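Local coordinates for glyoxylate-induced Protein (Pseudomonas aeruginosa, PDB 1SQ4) that is of unestablished function but may act as a ureidoglycine aminohydrolase, and is built as a double beta-barrel of the cupin family, at residues Leu101-Gln106 with Tyr126-Thr131; His110-Gly115 with Ala156-Glu161; Gly174-Thr179 with Val196-Gly201; Gly201-Phe206 with Ala249-Gly254. All coordinates share one frame; numbering follows the deposited sequence.

Contact 1 of 4, residues Leu101-Gln106 with Tyr126-Thr131; sequences LSLTLQ and YKVRNT
S102 pairs with R129 across two antiparallel strands. S102 N donates to R129 O at 2.9 Å. R129 N donates back to S102 O at 2.8 Å. The arginine's guanidinium leads away from S102, to a salt bridge with D50 and a hydrogen bond to N78 O. T104 forms the second hydrogen-bonded pair, with K127. The bond from T104 N to K127 O is 2.9 Å long and nearly straight, 172° at the hydrogen. The return bond from K127 N to T104 O is more bent. On this face T104 CB touches K127 CG at 3.8 Å, and the lysine chain then runs on extended into an exposed position.

Y126 lies on the other face, with L103, L105 and V128. Its CB rests on L105 CD1 at 3.4 Å. With CG held between the backbone N and carbonyl carbon (chi1 76°), the ring leans away from L105 toward L103. L103 CD1 meets it obliquely, 3.5 Å from Y126 CD2. The same methyl also packs on V128 CG1. This apolar face lies against A118, I120 and W140 of the opposing sheet, as in the beta-barrel of a cupin domain.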
loop_
_atom_site.group_PDB
_atom_site.type_symbol
_atom_site.label_atom_id
_atom_site.label_comp_id
_atom_site.label_asym_id
_atom_site.label_seq_id
_atom_site.Cartn_x
_atom_site.Cartn_y
_atom_site.Cartn_z
ATOM N N LEU A 101 47.486 -1.510 -9.043
ATOM C CA LEU A 101 47.670 -2.366 -7.885
ATOM C C LEU A 101 48.756 -3.380 -8.188
ATOM O O LEU A 101 48.905 -3.833 -9.323
ATOM C CB LEU A 101 46.359 -3.090 -7.544
ATOM C CG LEU A 101 46.242 -3.884 -6.233
ATOM C CD1 LEU A 101 46.534 -2.976 -5.059
ATOM C CD2 LEU A 101 44.840 -4.458 -6.096
ATOM N N SER A 102 49.527 -3.719 -7.164
ATOM C CA SER A 102 50.599 -4.692 -7.300
ATOM C C SER A 102 50.187 -5.934 -6.521
ATOM O O SER A 102 50.090 -5.902 -5.294
ATOM C CB SER A 102 51.897 -4.115 -6.740
ATOM O OG SER A 102 52.975 -5.017 -6.874
ATOM N N LEU A 103 49.927 -7.021 -7.244
ATOM C CA LEU A 103 49.512 -8.284 -6.633
ATOM C C LEU A 103 50.570 -9.368 -6.767
ATOM O O LEU A 103 51.083 -9.625 -7.854
ATOM C CB LEU A 103 48.218 -8.799 -7.280
ATOM C CG LEU A 103 47.769 -10.219 -6.897
ATOM C CD1 LEU A 103 47.359 -10.234 -5.446
ATOM C CD2 LEU A 103 46.623 -10.669 -7.770
ATOM N N THR A 104 50.888 -10.006 -5.650
ATOM C CA THR A 104 51.849 -11.092 -5.656
ATOM C C THR A 104 50.999 -12.332 -5.407
ATOM O O THR A 104 50.574 -12.598 -4.281
ATOM C CB THR A 104 52.896 -10.914 -4.546
ATOM O OG1 THR A 104 53.626 -9.709 -4.781
ATOM C CG2 THR A 104 53.856 -12.073 -4.526
ATOM N N LEU A 105 50.729 -13.073 -6.474
ATOM C CA LEU A 105 49.901 -14.255 -6.373
ATOM C C LEU A 105 50.624 -15.475 -6.897
ATOM O O LEU A 105 51.112 -15.482 -8.026
ATOM C CB LEU A 105 48.607 -14.038 -7.156
ATOM C CG LEU A 105 47.563 -15.149 -7.074
ATOM C CD1 LEU A 105 47.118 -15.286 -5.644
ATOM C CD2 LEU A 105 46.378 -14.841 -7.979
ATOM N N GLN A 106 50.690 -16.513 -6.070
ATOM C CA GLN A 106 51.350 -17.745 -6.470
ATOM C C GLN A 106 52.771 -17.468 -6.925
ATOM O O GLN A 106 53.165 -17.839 -8.035
ATOM C CB GLN A 106 50.575 -18.410 -7.615
ATOM C CG GLN A 106 50.043 -19.789 -7.262
ATOM C CD GLN A 106 49.021 -19.737 -6.132
ATOM O OE1 GLN A 106 49.257 -19.126 -5.081
ATOM N NE2 GLN A 106 47.884 -20.398 -6.337
ATOM N N TYR A 126 48.936 -14.722 -1.052
ATOM C CA TYR A 126 49.101 -13.591 -1.936
ATOM C C TYR A 126 49.222 -12.341 -1.110
ATOM O O TYR A 126 49.089 -12.378 0.110
ATOM C CB TYR A 126 47.892 -13.455 -2.856
ATOM C CG TYR A 126 46.644 -12.875 -2.211
ATOM C CD1 TYR A 126 45.787 -13.671 -1.446
ATOM C CD2 TYR A 126 46.289 -11.541 -2.421
ATOM C CE1 TYR A 126 44.594 -13.155 -0.915
ATOM C CE2 TYR A 126 45.106 -11.014 -1.895
ATOM C CZ TYR A 126 44.263 -11.830 -1.148
ATOM O OH TYR A 126 43.085 -11.312 -0.660
ATOM N N LYS A 127 49.480 -11.228 -1.775
ATOM C CA LYS A 127 49.553 -9.970 -1.067
ATOM C C LYS A 127 49.410 -8.831 -2.040
ATOM O O LYS A 127 49.712 -8.986 -3.216
ATOM C CB LYS A 127 50.836 -9.883 -0.237
ATOM C CG LYS A 127 52.105 -10.343 -0.913
ATOM C CD LYS A 127 53.192 -10.514 0.124
ATOM C CE LYS A 127 54.502 -10.892 -0.522
ATOM N NZ LYS A 127 55.623 -10.903 0.469
ATOM N N VAL A 128 48.897 -7.706 -1.552
ATOM C CA VAL A 128 48.660 -6.542 -2.399
ATOM C C VAL A 128 49.362 -5.293 -1.901
ATOM O O VAL A 128 49.425 -5.027 -0.702
ATOM C CB VAL A 128 47.136 -6.219 -2.510
ATOM C CG1 VAL A 128 46.389 -7.403 -3.065
ATOM C CG2 VAL A 128 46.581 -5.850 -1.158
ATOM N N ARG A 129 49.875 -4.503 -2.823
ATOM C CA ARG A 129 50.562 -3.306 -2.404
ATOM C C ARG A 129 50.400 -2.225 -3.461
ATOM O O ARG A 129 50.271 -2.519 -4.656
ATOM C CB ARG A 129 52.042 -3.642 -2.157
ATOM C CG ARG A 129 52.902 -2.490 -1.664
ATOM C CD ARG A 129 52.472 -1.992 -0.294
ATOM N NE ARG A 129 52.638 -2.998 0.752
ATOM C CZ ARG A 129 52.229 -2.835 2.006
ATOM N NH1 ARG A 129 52.414 -3.798 2.895
ATOM N NH2 ARG A 129 51.624 -1.713 2.372
ATOM N N ASN A 130 50.370 -0.973 -3.011
ATOM C CA ASN A 130 50.248 0.158 -3.922
ATOM C C ASN A 130 51.635 0.793 -4.017
ATOM O O ASN A 130 52.019 1.602 -3.155
ATOM C CB ASN A 130 49.240 1.184 -3.391
ATOM C CG ASN A 130 49.087 2.379 -4.319
ATOM O OD1 ASN A 130 48.357 3.330 -4.018
ATOM N ND2 ASN A 130 49.785 2.337 -5.458
ATOM N N THR A 131 52.381 0.415 -5.061
ATOM C CA THR A 131 53.739 0.923 -5.267
ATOM C C THR A 131 53.803 2.239 -6.015
ATOM O O THR A 131 54.893 2.708 -6.303
ATOM C CB THR A 131 54.638 -0.080 -6.042
ATOM O OG1 THR A 131 54.095 -0.310 -7.344
ATOM C CG2 THR A 131 54.751 -1.400 -5.309
#

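Contact 2 of 4, residues His110-Gly115 with Ala156-Glu161; sequences HAMQPG and AFVTNE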
loop_
_atom_site.group_PDB
_atom_site.type_symbol
_atom_site.label_atom_id
_atom_site.label_comp_id
_atom_site.label_asym_id
_atom_site.label_seq_id
_atom_site.Cartn_x
_atom_site.Cartn_y
_atom_site.Cartn_z
ATOM N N HIS A 110 52.161 -9.297 -10.223
ATOM C CA HIS A 110 51.421 -8.737 -11.349
ATOM C C HIS A 110 51.162 -7.257 -11.177
ATOM O O HIS A 110 50.750 -6.810 -10.112
ATOM C CB HIS A 110 50.069 -9.423 -11.518
ATOM C CG HIS A 110 50.155 -10.904 -11.655
ATOM N ND1 HIS A 110 50.279 -11.742 -10.568
ATOM C CD2 HIS A 110 50.156 -11.702 -12.749
ATOM C CE1 HIS A 110 50.352 -12.991 -10.986
ATOM N NE2 HIS A 110 50.281 -12.994 -12.307
ATOM N N ALA A 111 51.399 -6.499 -12.236
ATOM C CA ALA A 111 51.149 -5.073 -12.201
ATOM C C ALA A 111 49.765 -4.916 -12.809
ATOM O O ALA A 111 49.605 -4.973 -14.033
ATOM C CB ALA A 111 52.181 -4.330 -13.028
HETATM N N MSE A 112 48.766 -4.736 -11.951
HETATM C CA MSE A 112 47.387 -4.597 -12.406
HETATM C C MSE A 112 46.986 -3.153 -12.686
HETATM O O MSE A 112 47.109 -2.286 -11.825
HETATM C CB MSE A 112 46.431 -5.185 -11.365
HETATM C CG MSE A 112 46.842 -6.540 -10.848
HETATM SE SE MSE A 112 45.396 -7.502 -10.004
HETATM C CE MSE A 112 45.603 -6.841 -8.212
ATOM N N GLN A 113 46.501 -2.904 -13.895
ATOM C CA GLN A 113 46.056 -1.573 -14.292
ATOM C C GLN A 113 44.538 -1.557 -14.203
ATOM O O GLN A 113 43.908 -2.607 -14.095
ATOM C CB GLN A 113 46.474 -1.289 -15.727
ATOM C CG GLN A 113 47.970 -1.357 -15.962
ATOM C CD GLN A 113 48.714 -0.320 -15.154
ATOM O OE1 GLN A 113 48.326 0.859 -15.125
ATOM N NE2 GLN A 113 49.799 -0.741 -14.499
ATOM N N PRO A 114 43.923 -0.368 -14.233
ATOM C CA PRO A 114 42.460 -0.370 -14.154
ATOM C C PRO A 114 41.930 -1.310 -15.234
ATOM O O PRO A 114 42.349 -1.244 -16.396
ATOM C CB PRO A 114 42.106 1.092 -14.396
ATOM C CG PRO A 114 43.254 1.802 -13.737
ATOM C CD PRO A 114 44.444 1.008 -14.253
ATOM N N GLY A 115 41.030 -2.199 -14.827
ATOM C CA GLY A 115 40.470 -3.180 -15.734
ATOM C C GLY A 115 41.034 -4.542 -15.365
ATOM O O GLY A 115 40.517 -5.580 -15.778
ATOM N N ALA A 156 44.563 -20.065 -9.988
ATOM C CA ALA A 156 44.587 -18.615 -10.083
ATOM C C ALA A 156 44.939 -18.166 -11.484
ATOM O O ALA A 156 45.341 -18.961 -12.327
ATOM C CB ALA A 156 45.594 -18.047 -9.114
ATOM N N PHE A 157 44.769 -16.876 -11.725
ATOM C CA PHE A 157 45.093 -16.289 -13.004
ATOM C C PHE A 157 44.806 -14.799 -12.928
ATOM O O PHE A 157 44.019 -14.350 -12.094
ATOM C CB PHE A 157 44.301 -16.980 -14.123
ATOM C CG PHE A 157 42.817 -16.864 -13.993
ATOM C CD1 PHE A 157 42.164 -15.726 -14.438
ATOM C CD2 PHE A 157 42.071 -17.884 -13.412
ATOM C CE1 PHE A 157 40.795 -15.599 -14.317
ATOM C CE2 PHE A 157 40.692 -17.771 -13.282
ATOM C CZ PHE A 157 40.057 -16.622 -13.733
ATOM N N VAL A 158 45.496 -14.038 -13.769
ATOM C CA VAL A 158 45.358 -12.589 -13.821
ATOM C C VAL A 158 45.232 -12.190 -15.288
ATOM O O VAL A 158 45.821 -12.825 -16.172
ATOM C CB VAL A 158 46.591 -11.888 -13.213
ATOM C CG1 VAL A 158 46.393 -10.376 -13.196
ATOM C CG2 VAL A 158 46.840 -12.409 -11.808
ATOM N N THR A 159 44.462 -11.134 -15.538
ATOM C CA THR A 159 44.230 -10.665 -16.888
ATOM C C THR A 159 43.492 -9.332 -16.808
ATOM O O THR A 159 43.328 -8.785 -15.719
ATOM C CB THR A 159 43.388 -11.706 -17.670
ATOM O OG1 THR A 159 43.163 -11.255 -19.012
ATOM C CG2 THR A 159 42.056 -11.939 -16.972
ATOM N N ASN A 160 43.066 -8.805 -17.954
ATOM C CA ASN A 160 42.341 -7.542 -17.989
ATOM C C ASN A 160 41.126 -7.710 -18.909
ATOM O O ASN A 160 41.237 -8.226 -20.018
ATOM C CB ASN A 160 43.270 -6.410 -18.468
ATOM C CG ASN A 160 42.650 -5.021 -18.308
ATOM O OD1 ASN A 160 41.643 -4.706 -18.941
ATOM N ND2 ASN A 160 43.253 -4.188 -17.454
ATOM N N GLU A 161 39.965 -7.286 -18.432
ATOM C CA GLU A 161 38.737 -7.433 -19.183
ATOM C C GLU A 161 38.792 -6.789 -20.552
ATOM O O GLU A 161 38.091 -7.220 -21.456
ATOM C CB GLU A 161 37.565 -6.875 -18.367
ATOM C CG GLU A 161 37.566 -5.364 -18.193
ATOM C CD GLU A 161 36.683 -4.681 -19.200
ATOM O OE1 GLU A 161 36.539 -3.446 -19.121
ATOM O OE2 GLU A 161 36.121 -5.377 -20.074
HETATM O O HOH W 1 45.898 -4.821 -15.694
#
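V158 sets a methyl over the centre of the H110 ring. This is a CH-pi contact. V158 CG2 is 3.4 Å from the centroid of the H110 imidazole and only 6° off the ring normal. The valine's CG2 stands anti to its own carbonyl carbon, and its CG1 anti to the backbone N (chi1 -177°). CG1 therefore takes a different direction, and comes within 4.4 Å of the SE atom of selenomethionine M112. That apolar contact is loose.

The hydrogen bonds gather at the other end, round N160. Its ND2 donates to P114 O at 3.3 Å. P114 O lies close to the amide plane of N160, but the donor stands well above the carbonyl plane of P114. The ND2 also donates to a water at 3.2 Å. That water accepts a second bond from Q113 N at 2.7 Å, bridging backbone and side chain. N160 OD1 accepts from Q162 N, so both ends of the amide are held. E161 N donates to G115 O at 3.2 Å. The same oxygen receives a CA-H...O contact from N160 CA at 3.5 Å. The E161 carboxylate turns elsewhere, to R259 and Y6.

The touching parts run nearly parallel but are not paired as sheet neighbours. Strand 109-112 is an outermost strand, within this chain, of a four-stranded sheet and pairs with strand 101-105. Strand 157-160 is likewise an outermost strand of a six-stranded sheet. Its neighbour there is strand 116-120, which follows directly after G115 and carries A118, against which M112 packs.

Contact 3 of 4, residues Gly174-Thr179 with Val196-Gly201; sequences GRWSTT and VNFEPG
W176 and F198 form the tight part of this contact. The five-membered ring of W176 and the F198 ring make an offset stack, with centroids 4.1 Å apart and planes at 16°. W176 CG stands anti to the backbone N (chi1 -179°), and the indole lies alongside F198, pointing the same way. V196 CG1 meets the indole at its edge, in plane, beside NE1.

On the opposite face N197 pairs with S177. S177 N gives a bond to N197 O and N197 N one to S177 O, each 2.9 Å long. N197 ND2 adds a bond to S177 OG at 3.2 Å, with the hydroxyl in the amide plane. N197 OD1 accepts from R259 NE, so the amide is gripped at both ends. The strands 176-179 and 191-198 form a beta hairpin at the second cupin barrel.

The pairing ends with a bond from E199 N to R175 O at 2.8 Å. Beyond it the partly exposed side is looser and mostly aliphatic. R175 CG lies 3.5 Å from G201 CA, and G201 CA also sits over one guanidinium face. The opposite charges do not meet: R175 NH1 and E199 OE1 stay 4.8 Å apart.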
loop_
_atom_site.group_PDB
_atom_site.type_symbol
_atom_site.label_atom_id
_atom_site.label_comp_id
_atom_site.label_asym_id
_atom_site.label_seq_id
_atom_site.Cartn_x
_atom_site.Cartn_y
_atom_site.Cartn_z
ATOM N N GLY A 174 22.727 -7.907 -31.355
ATOM C CA GLY A 174 24.066 -7.801 -30.796
ATOM C C GLY A 174 24.315 -6.572 -29.932
ATOM O O GLY A 174 25.457 -6.119 -29.813
ATOM N N ARG A 175 23.252 -6.036 -29.331
ATOM C CA ARG A 175 23.331 -4.858 -28.461
ATOM C C ARG A 175 23.518 -5.270 -26.997
ATOM O O ARG A 175 23.489 -4.430 -26.098
ATOM C CB ARG A 175 22.041 -4.032 -28.562
ATOM C CG ARG A 175 22.034 -2.875 -29.557
ATOM C CD ARG A 175 22.273 -3.314 -31.000
ATOM N NE ARG A 175 21.857 -2.277 -31.945
ATOM C CZ ARG A 175 22.380 -1.055 -32.017
ATOM N NH1 ARG A 175 23.364 -0.694 -31.200
ATOM N NH2 ARG A 175 21.889 -0.178 -32.889
ATOM N N TRP A 176 23.702 -6.561 -26.758
ATOM C CA TRP A 176 23.858 -7.067 -25.406
ATOM C C TRP A 176 24.865 -8.208 -25.452
ATOM O O TRP A 176 24.757 -9.107 -26.281
ATOM C CB TRP A 176 22.486 -7.534 -24.905
ATOM C CG TRP A 176 22.453 -8.055 -23.518
ATOM C CD1 TRP A 176 23.185 -7.611 -22.460
ATOM C CD2 TRP A 176 21.630 -9.115 -23.020
ATOM N NE1 TRP A 176 22.875 -8.334 -21.330
ATOM C CE2 TRP A 176 21.923 -9.263 -21.648
ATOM C CE3 TRP A 176 20.675 -9.956 -23.600
ATOM C CZ2 TRP A 176 21.297 -10.220 -20.845
ATOM C CZ3 TRP A 176 20.050 -10.909 -22.800
ATOM C CH2 TRP A 176 20.365 -11.032 -21.439
ATOM N N SER A 177 25.859 -8.162 -24.571
ATOM C CA SER A 177 26.896 -9.182 -24.543
ATOM C C SER A 177 27.394 -9.369 -23.123
ATOM O O SER A 177 27.008 -8.625 -22.230
ATOM C CB SER A 177 28.056 -8.751 -25.424
ATOM O OG SER A 177 28.595 -7.532 -24.937
ATOM N N THR A 178 28.276 -10.342 -22.927
ATOM C CA THR A 178 28.811 -10.625 -21.606
ATOM C C THR A 178 30.285 -11.002 -21.698
ATOM O O THR A 178 30.684 -11.753 -22.592
ATOM C CB THR A 178 28.064 -11.811 -20.957
ATOM O OG1 THR A 178 26.665 -11.526 -20.904
ATOM C CG2 THR A 178 28.579 -12.070 -19.557
ATOM N N THR A 179 31.098 -10.487 -20.782
ATOM C CA THR A 179 32.505 -10.838 -20.781
ATOM C C THR A 179 32.746 -11.776 -19.608
ATOM O O THR A 179 32.467 -11.433 -18.465
ATOM C CB THR A 179 33.396 -9.606 -20.640
ATOM O OG1 THR A 179 34.189 -9.725 -19.450
ATOM C CG2 THR A 179 32.553 -8.350 -20.580
ATOM N N VAL A 196 28.447 -7.494 -17.533
ATOM C CA VAL A 196 27.388 -7.502 -18.526
ATOM C C VAL A 196 27.468 -6.185 -19.299
ATOM O O VAL A 196 27.498 -5.114 -18.705
ATOM C CB VAL A 196 26.027 -7.639 -17.844
ATOM C CG1 VAL A 196 24.928 -7.774 -18.883
ATOM C CG2 VAL A 196 26.053 -8.832 -16.917
ATOM N N ASN A 197 27.516 -6.278 -20.624
ATOM C CA ASN A 197 27.612 -5.106 -21.475
ATOM C C ASN A 197 26.353 -4.832 -22.289
ATOM O O ASN A 197 25.878 -5.698 -23.029
ATOM C CB ASN A 197 28.767 -5.263 -22.448
ATOM C CG ASN A 197 29.972 -5.876 -21.816
ATOM O OD1 ASN A 197 30.507 -5.362 -20.837
ATOM N ND2 ASN A 197 30.414 -6.990 -22.371
ATOM N N PHE A 198 25.838 -3.613 -22.154
ATOM C CA PHE A 198 24.654 -3.174 -22.881
ATOM C C PHE A 198 25.000 -1.995 -23.788
ATOM O O PHE A 198 25.438 -0.939 -23.320
ATOM C CB PHE A 198 23.544 -2.723 -21.929
ATOM C CG PHE A 198 22.855 -3.843 -21.208
ATOM C CD1 PHE A 198 23.330 -4.299 -19.982
ATOM C CD2 PHE A 198 21.723 -4.435 -21.749
ATOM C CE1 PHE A 198 22.677 -5.327 -19.299
ATOM C CE2 PHE A 198 21.060 -5.463 -21.080
ATOM C CZ PHE A 198 21.541 -5.908 -19.853
ATOM N N GLU A 199 24.803 -2.181 -25.088
ATOM C CA GLU A 199 25.051 -1.128 -26.061
ATOM C C GLU A 199 23.898 -0.143 -25.942
ATOM O O GLU A 199 22.812 -0.506 -25.498
ATOM C CB GLU A 199 25.090 -1.705 -27.476
ATOM C CG GLU A 199 26.379 -2.409 -27.814
ATOM C CD GLU A 199 27.549 -1.444 -27.890
ATOM O OE1 GLU A 199 27.526 -0.551 -28.766
ATOM O OE2 GLU A 199 28.488 -1.573 -27.075
ATOM N N PRO A 200 24.115 1.117 -26.347
ATOM C CA PRO A 200 23.076 2.150 -26.274
ATOM C C PRO A 200 21.876 1.832 -27.153
ATOM O O PRO A 200 21.016 2.681 -27.379
ATOM C CB PRO A 200 23.814 3.406 -26.725
ATOM C CG PRO A 200 24.818 2.870 -27.688
ATOM C CD PRO A 200 25.335 1.645 -26.981
ATOM N N GLY A 201 21.823 0.593 -27.629
ATOM C CA GLY A 201 20.743 0.169 -28.496
ATOM C C GLY A 201 19.337 0.366 -27.964
ATOM O O GLY A 201 18.965 1.449 -27.504
#

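Contact 4 of 4, residues Gly201-Phe206 with Ala249-Gly254; sequences GGVIPF and ACYSGG
G201 brings its carbonyl O to 3.5 Å from S252 O. Both are acceptors, so no bond forms. The S252 hydroxyl bonds to E199 O, just before this segment. G202 passes S252 at greater distance.

V203 is the first residue with a side chain in the contact. Its two methyls meet the CD1-CE1 bond of Y251 obliquely. V203 CG2 is 3.2 Å from Y251 CE1, and V203 CG1 is 3.5 Å from Y251 CD1. The same patch reaches a neighbouring subunit: V203 packs on K222 and Y251 on V224 of that chain.

I204 makes the central pair, with C250. I204 N donates to C250 O at 2.9 Å, with 139° at the hydrogen. C250 N donates to I204 O at the same length and a straighter 162°. In the isoleucine side chain, the turn at chi2 (79°) brings CD1 to C250 O. I204 is buried and also touches F198. I204 O takes a further CA-H...O contact from A249 CA at 3.2 Å.

P205 still lies beside A249, with P205 O 3.8 Å from A249 CB, but its own side chain points away. F206 turns away to a third subunit, where its ring makes a cation-pi contact with R39 of that chain.

The short, weakly bonded strand 203-204 is an outermost strand, within this chain, of a four-stranded antiparallel sheet. Strands 248-251, 222-227 and 230-235 complete it, as one wall of the second cupin barrel.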
loop_
_atom_site.group_PDB
_atom_site.type_symbol
_atom_site.label_atom_id
_atom_site.label_comp_id
_atom_site.label_asym_id
_atom_site.label_seq_id
_atom_site.Cartn_x
_atom_site.Cartn_y
_atom_site.Cartn_z
ATOM N N GLY A 201 21.823 0.593 -27.629
ATOM C CA GLY A 201 20.743 0.169 -28.496
ATOM C C GLY A 201 19.337 0.366 -27.964
ATOM O O GLY A 201 18.965 1.449 -27.504
ATOM N N GLY A 202 18.556 -0.708 -28.028
ATOM C CA GLY A 202 17.180 -0.651 -27.584
ATOM C C GLY A 202 16.874 -1.308 -26.253
ATOM O O GLY A 202 17.673 -1.277 -25.310
ATOM N N VAL A 203 15.695 -1.914 -26.196
ATOM C CA VAL A 203 15.215 -2.565 -24.994
ATOM C C VAL A 203 15.713 -3.993 -24.829
ATOM O O VAL A 203 16.148 -4.635 -25.789
ATOM C CB VAL A 203 13.674 -2.602 -24.975
ATOM C CG1 VAL A 203 13.170 -2.775 -23.545
ATOM C CG2 VAL A 203 13.120 -1.334 -25.612
ATOM N N ILE A 204 15.650 -4.472 -23.589
ATOM C CA ILE A 204 16.044 -5.826 -23.250
ATOM C C ILE A 204 15.016 -6.378 -22.278
ATOM O O ILE A 204 15.195 -6.318 -21.065
ATOM C CB ILE A 204 17.408 -5.883 -22.574
ATOM C CG1 ILE A 204 18.467 -5.244 -23.467
ATOM C CG2 ILE A 204 17.752 -7.321 -22.263
ATOM C CD1 ILE A 204 18.451 -3.725 -23.421
ATOM N N PRO A 205 13.918 -6.925 -22.809
ATOM C CA PRO A 205 12.829 -7.498 -22.020
ATOM C C PRO A 205 13.240 -8.583 -21.042
ATOM O O PRO A 205 12.594 -8.763 -20.016
ATOM C CB PRO A 205 11.864 -7.996 -23.087
ATOM C CG PRO A 205 12.766 -8.308 -24.234
ATOM C CD PRO A 205 13.675 -7.128 -24.246
ATOM N N PHE A 206 14.297 -9.319 -21.354
ATOM C CA PHE A 206 14.758 -10.363 -20.445
ATOM C C PHE A 206 16.264 -10.231 -20.250
ATOM O O PHE A 206 17.055 -10.753 -21.038
ATOM C CB PHE A 206 14.412 -11.754 -20.986
ATOM C CG PHE A 206 12.935 -11.980 -21.186
ATOM C CD1 PHE A 206 12.295 -11.524 -22.337
ATOM C CD2 PHE A 206 12.177 -12.644 -20.220
ATOM C CE1 PHE A 206 10.922 -11.725 -22.523
ATOM C CE2 PHE A 206 10.806 -12.850 -20.395
ATOM C CZ PHE A 206 10.178 -12.389 -21.549
ATOM N N ALA A 249 14.645 -6.393 -16.591
ATOM C CA ALA A 249 14.515 -5.830 -17.932
ATOM C C ALA A 249 15.388 -4.601 -17.959
ATOM O O ALA A 249 15.508 -3.884 -16.964
ATOM C CB ALA A 249 13.081 -5.452 -18.202
ATOM N N CYS A 250 15.992 -4.343 -19.099
ATOM C CA CYS A 250 16.863 -3.201 -19.176
ATOM C C CYS A 250 16.518 -2.264 -20.312
ATOM O O CYS A 250 16.061 -2.693 -21.364
ATOM C CB CYS A 250 18.311 -3.665 -19.303
ATOM S SG CYS A 250 19.462 -2.294 -19.314
ATOM N N TYR A 251 16.743 -0.978 -20.090
ATOM C CA TYR A 251 16.453 0.018 -21.105
ATOM C C TYR A 251 17.648 0.956 -21.165
ATOM O O TYR A 251 17.585 2.078 -20.680
ATOM C CB TYR A 251 15.192 0.801 -20.723
ATOM C CG TYR A 251 14.336 1.251 -21.889
ATOM C CD1 TYR A 251 13.230 0.498 -22.307
ATOM C CD2 TYR A 251 14.628 2.431 -22.571
ATOM C CE1 TYR A 251 12.433 0.915 -23.384
ATOM C CE2 TYR A 251 13.848 2.861 -23.648
ATOM C CZ TYR A 251 12.753 2.104 -24.055
ATOM O OH TYR A 251 12.010 2.528 -25.148
ATOM N N SER A 252 18.747 0.489 -21.744
ATOM C CA SER A 252 19.944 1.309 -21.842
ATOM C C SER A 252 19.856 2.221 -23.052
ATOM O O SER A 252 20.040 1.781 -24.193
ATOM C CB SER A 252 21.176 0.431 -21.974
ATOM O OG SER A 252 21.125 -0.295 -23.181
ATOM N N GLY A 253 19.580 3.496 -22.797
ATOM C CA GLY A 253 19.477 4.462 -23.874
ATOM C C GLY A 253 20.587 5.501 -23.846
ATOM O O GLY A 253 20.669 6.336 -24.747
ATOM N N GLY A 254 21.440 5.444 -22.823
ATOM C CA GLY A 254 22.528 6.400 -22.700
ATOM C C GLY A 254 23.364 6.572 -23.955
ATOM O O GLY A 254 23.374 5.688 -24.813
#

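How the contacts relate
The four contacts fall into two touching pairs. Contacts 1 and 2 meet where strands 101-105 and 109-112 pair in one sheet: L103 O probably accepts a hydrogen bond from H110 N at 2.6 Å. Contacts 3 and 4 share G201. Contacts 1 and 4 lie on opposite sides of the chain's centre, 38 Å apart between centres. Both lie in four-stranded sheets of the same strand order, consistent with a repeated cupin barrel, but contact 1 joins the inner strands and contact 4 an outermost one and its neighbour. Contacts 2 and 3 come within about 5 Å at nearest atoms, and R259 bonds to both E161 and N197. A thiocyanate ion, probably from crystallisation, lies about 4 Å from the T178 side chain.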